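Local atomic coordinates of chitin binding domain (PDB entry 3UAM), a protein that probably binds chitin or a related polysaccharide and, as a member of the AA10 lytic polysaccharide monooxygenase family, may cleave it oxidatively. Residues 193-198 against 208-213. Residues are numbered along the deposited sequence; the frame is centred on the assembly and turned at random.
Sequences VLLAVW and YQVIDL
Residues 193-198 and 208-213 run antiparallel, their axes 4.6 Å apart at closest approach and their directions 159° apart, as the two arms of a beta hairpin built from strands 190-200 and 205-215. The hairpin belongs to the mixed sheet of the beta-sandwich core expected of an LPMO. Two hydrogen-bonded pairs, Leu194 with Ile211 and Ala196 with Gln209, each close a ring of two bonds; the shortest runs from Gln209 N to Ala196 O at 2.7 Å, and Ala196 N in turn bonds Gln209 O.

One face carries Val193, Leu195, Val197, Tyr208, Val210 and Asp212. Here Val197 CG1 sits over the Tyr208 ring in a CH-pi contact, 4.2 Å from the centroid and 15° off the ring normal, while Leu195 CD1 reaches the edge of the same ring near its plane. With CG beside its backbone N (chi1 -73°), Tyr208 holds the ring alongside Val197, and its OH is hydrogen-bonded to Gly51 O. Farther along, Val193 CG1 meets Val210 CG1 at 3.7 Å. Asp212 OD1 lies against the Val193 methyl CG2, and is also hydrogen-bonded to Tyr191 OH and salt-bridged to Arg30 NH2.

The other face is packed against strands 21-26 and 113-121 of the second sheet. Leu194 CD2 touches Ile211 CD1 at 4.0 Å, the two side chains lying side by side, and Leu194 CB meets Leu213 CD1. The bent chain of Gln209 leads its amide away from Ala196 and the neighbouring strand, to where OE1 accepts from Val24 N and is hydrogen-bonded to Ser29 OG.

On the face of Leu195 and Val210, Leu195 CD1 presses on Val210 CG2 at 3.5 Å, closer than usual van der Waals contact.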
loop_
_atom_site.group_PDB
_atom_site.type_symbol
_atom_site.label_atom_id
_atom_site.label_comp_id
_atom_site.label_asym_id
_atom_site.label_seq_id
_atom_site.Cartn_x
_atom_site.Cartn_y
_atom_site.Cartn_z
ATOM N N VAL A 193 11.790 -0.575 -2.497
ATOM C CA VAL A 193 10.486 -0.793 -1.893
ATOM C C VAL A 193 9.376 -0.536 -2.895
ATOM O O VAL A 193 9.378 0.469 -3.580
ATOM C CB VAL A 193 10.326 0.045 -0.620
ATOM C CG1 VAL A 193 8.875 0.029 -0.137
ATOM C CG2 VAL A 193 11.309 -0.466 0.428
ATOM N N LEU A 194 8.448 -1.489 -2.992
ATOM C CA LEU A 194 7.209 -1.337 -3.729
ATOM C C LEU A 194 6.111 -1.114 -2.714
ATOM O O LEU A 194 5.820 -2.005 -1.891
ATOM C CB LEU A 194 6.923 -2.597 -4.541
ATOM C CG LEU A 194 5.670 -2.604 -5.445
ATOM C CD1 LEU A 194 5.797 -1.623 -6.576
ATOM C CD2 LEU A 194 5.427 -4.009 -5.994
ATOM N N LEU A 195 5.534 0.079 -2.720
ATOM C CA LEU A 195 4.462 0.412 -1.811
ATOM C C LEU A 195 3.140 0.206 -2.533
ATOM O O LEU A 195 2.846 0.877 -3.530
ATOM C CB LEU A 195 4.586 1.859 -1.342
ATOM C CG LEU A 195 3.409 2.407 -0.525
ATOM C CD1 LEU A 195 3.291 1.611 0.770
ATOM C CD2 LEU A 195 3.602 3.901 -0.284
ATOM N N ALA A 196 2.353 -0.733 -2.032
ATOM C CA ALA A 196 1.041 -1.025 -2.606
ATOM C C ALA A 196 -0.004 -0.385 -1.701
ATOM O O ALA A 196 0.025 -0.625 -0.468
ATOM C CB ALA A 196 0.842 -2.538 -2.697
ATOM N N VAL A 197 -0.916 0.406 -2.292
ATOM C CA VAL A 197 -1.900 1.187 -1.539
ATOM C C VAL A 197 -3.315 0.987 -2.084
ATOM O O VAL A 197 -3.557 1.170 -3.280
ATOM C CB VAL A 197 -1.575 2.695 -1.561
ATOM C CG1 VAL A 197 -2.510 3.481 -0.627
ATOM C CG2 VAL A 197 -0.109 2.934 -1.191
ATOM N N TRP A 198 -4.244 0.670 -1.190
ATOM C CA TRP A 198 -5.645 0.408 -1.507
ATOM C C TRP A 198 -6.526 1.516 -0.971
ATOM O O TRP A 198 -6.689 1.608 0.230
ATOM C CB TRP A 198 -6.011 -0.925 -0.883
ATOM C CG TRP A 198 -7.470 -1.314 -0.959
ATOM C CD1 TRP A 198 -8.339 -1.155 -2.019
ATOM C CD2 TRP A 198 -8.247 -1.980 0.070
ATOM N NE1 TRP A 198 -9.572 -1.649 -1.719
ATOM C CE2 TRP A 198 -9.580 -2.177 -0.487
ATOM C CE3 TRP A 198 -7.968 -2.479 1.329
ATOM C CZ2 TRP A 198 -10.586 -2.765 0.226
ATOM C CZ3 TRP A 198 -8.995 -3.086 2.038
ATOM C CH2 TRP A 198 -10.279 -3.227 1.487
ATOM N N TYR A 208 -2.064 0.410 3.513
ATOM C CA TYR A 208 -0.680 0.563 3.076
ATOM C C TYR A 208 0.085 -0.746 3.246
ATOM O O TYR A 208 0.231 -1.245 4.356
ATOM C CB TYR A 208 -0.026 1.691 3.894
ATOM C CG TYR A 208 -0.506 3.053 3.492
ATOM C CD1 TYR A 208 -1.686 3.580 4.006
ATOM C CD2 TYR A 208 0.234 3.844 2.623
ATOM C CE1 TYR A 208 -2.134 4.844 3.629
ATOM C CE2 TYR A 208 -0.203 5.102 2.239
ATOM C CZ TYR A 208 -1.387 5.597 2.727
ATOM O OH TYR A 208 -1.813 6.870 2.364
ATOM N N GLN A 209 0.605 -1.262 2.129
ATOM C CA GLN A 209 1.328 -2.529 2.098
ATOM C C GLN A 209 2.664 -2.391 1.368
ATOM O O GLN A 209 2.762 -2.499 0.137
ATOM C CB GLN A 209 0.479 -3.631 1.474
ATOM C CG GLN A 209 -0.732 -3.991 2.322
ATOM C CD GLN A 209 -0.410 -4.988 3.409
ATOM O OE1 GLN A 209 0.144 -6.048 3.136
ATOM N NE2 GLN A 209 -0.782 -4.661 4.654
ATOM N N VAL A 210 3.686 -2.161 2.178
ATOM C CA VAL A 210 5.069 -2.162 1.733
ATOM C C VAL A 210 5.562 -3.579 1.423
ATOM O O VAL A 210 5.291 -4.515 2.153
ATOM C CB VAL A 210 5.958 -1.448 2.793
ATOM C CG1 VAL A 210 7.416 -1.830 2.655
ATOM C CG2 VAL A 210 5.792 0.052 2.634
ATOM N N ILE A 211 6.252 -3.711 0.287
ATOM C CA ILE A 211 6.800 -4.967 -0.191
ATOM C C ILE A 211 8.263 -4.718 -0.477
ATOM O O ILE A 211 8.610 -3.761 -1.205
ATOM C CB ILE A 211 6.155 -5.438 -1.515
ATOM C CG1 ILE A 211 4.644 -5.532 -1.363
ATOM C CG2 ILE A 211 6.725 -6.790 -1.919
ATOM C CD1 ILE A 211 3.895 -5.614 -2.674
ATOM N N ASP A 212 9.107 -5.551 0.115
ATOM C CA ASP A 212 10.539 -5.344 0.060
ATOM C C ASP A 212 11.141 -6.196 -1.042
ATOM O O ASP A 212 10.909 -7.389 -1.090
ATOM C CB ASP A 212 11.168 -5.709 1.400
ATOM C CG ASP A 212 10.805 -4.731 2.498
ATOM O OD1 ASP A 212 11.156 -3.512 2.393
ATOM O OD2 ASP A 212 10.189 -5.203 3.493
ATOM N N LEU A 213 11.939 -5.565 -1.902
ATOM C CA LEU A 213 12.473 -6.171 -3.121
ATOM C C LEU A 213 13.998 -6.050 -3.182
ATOM O O LEU A 213 14.564 -5.038 -2.767
ATOM C CB LEU A 213 11.878 -5.473 -4.354
ATOM C CG LEU A 213 10.346 -5.407 -4.458
ATOM C CD1 LEU A 213 9.953 -4.663 -5.739
ATOM C CD2 LEU A 213 9.695 -6.784 -4.407
#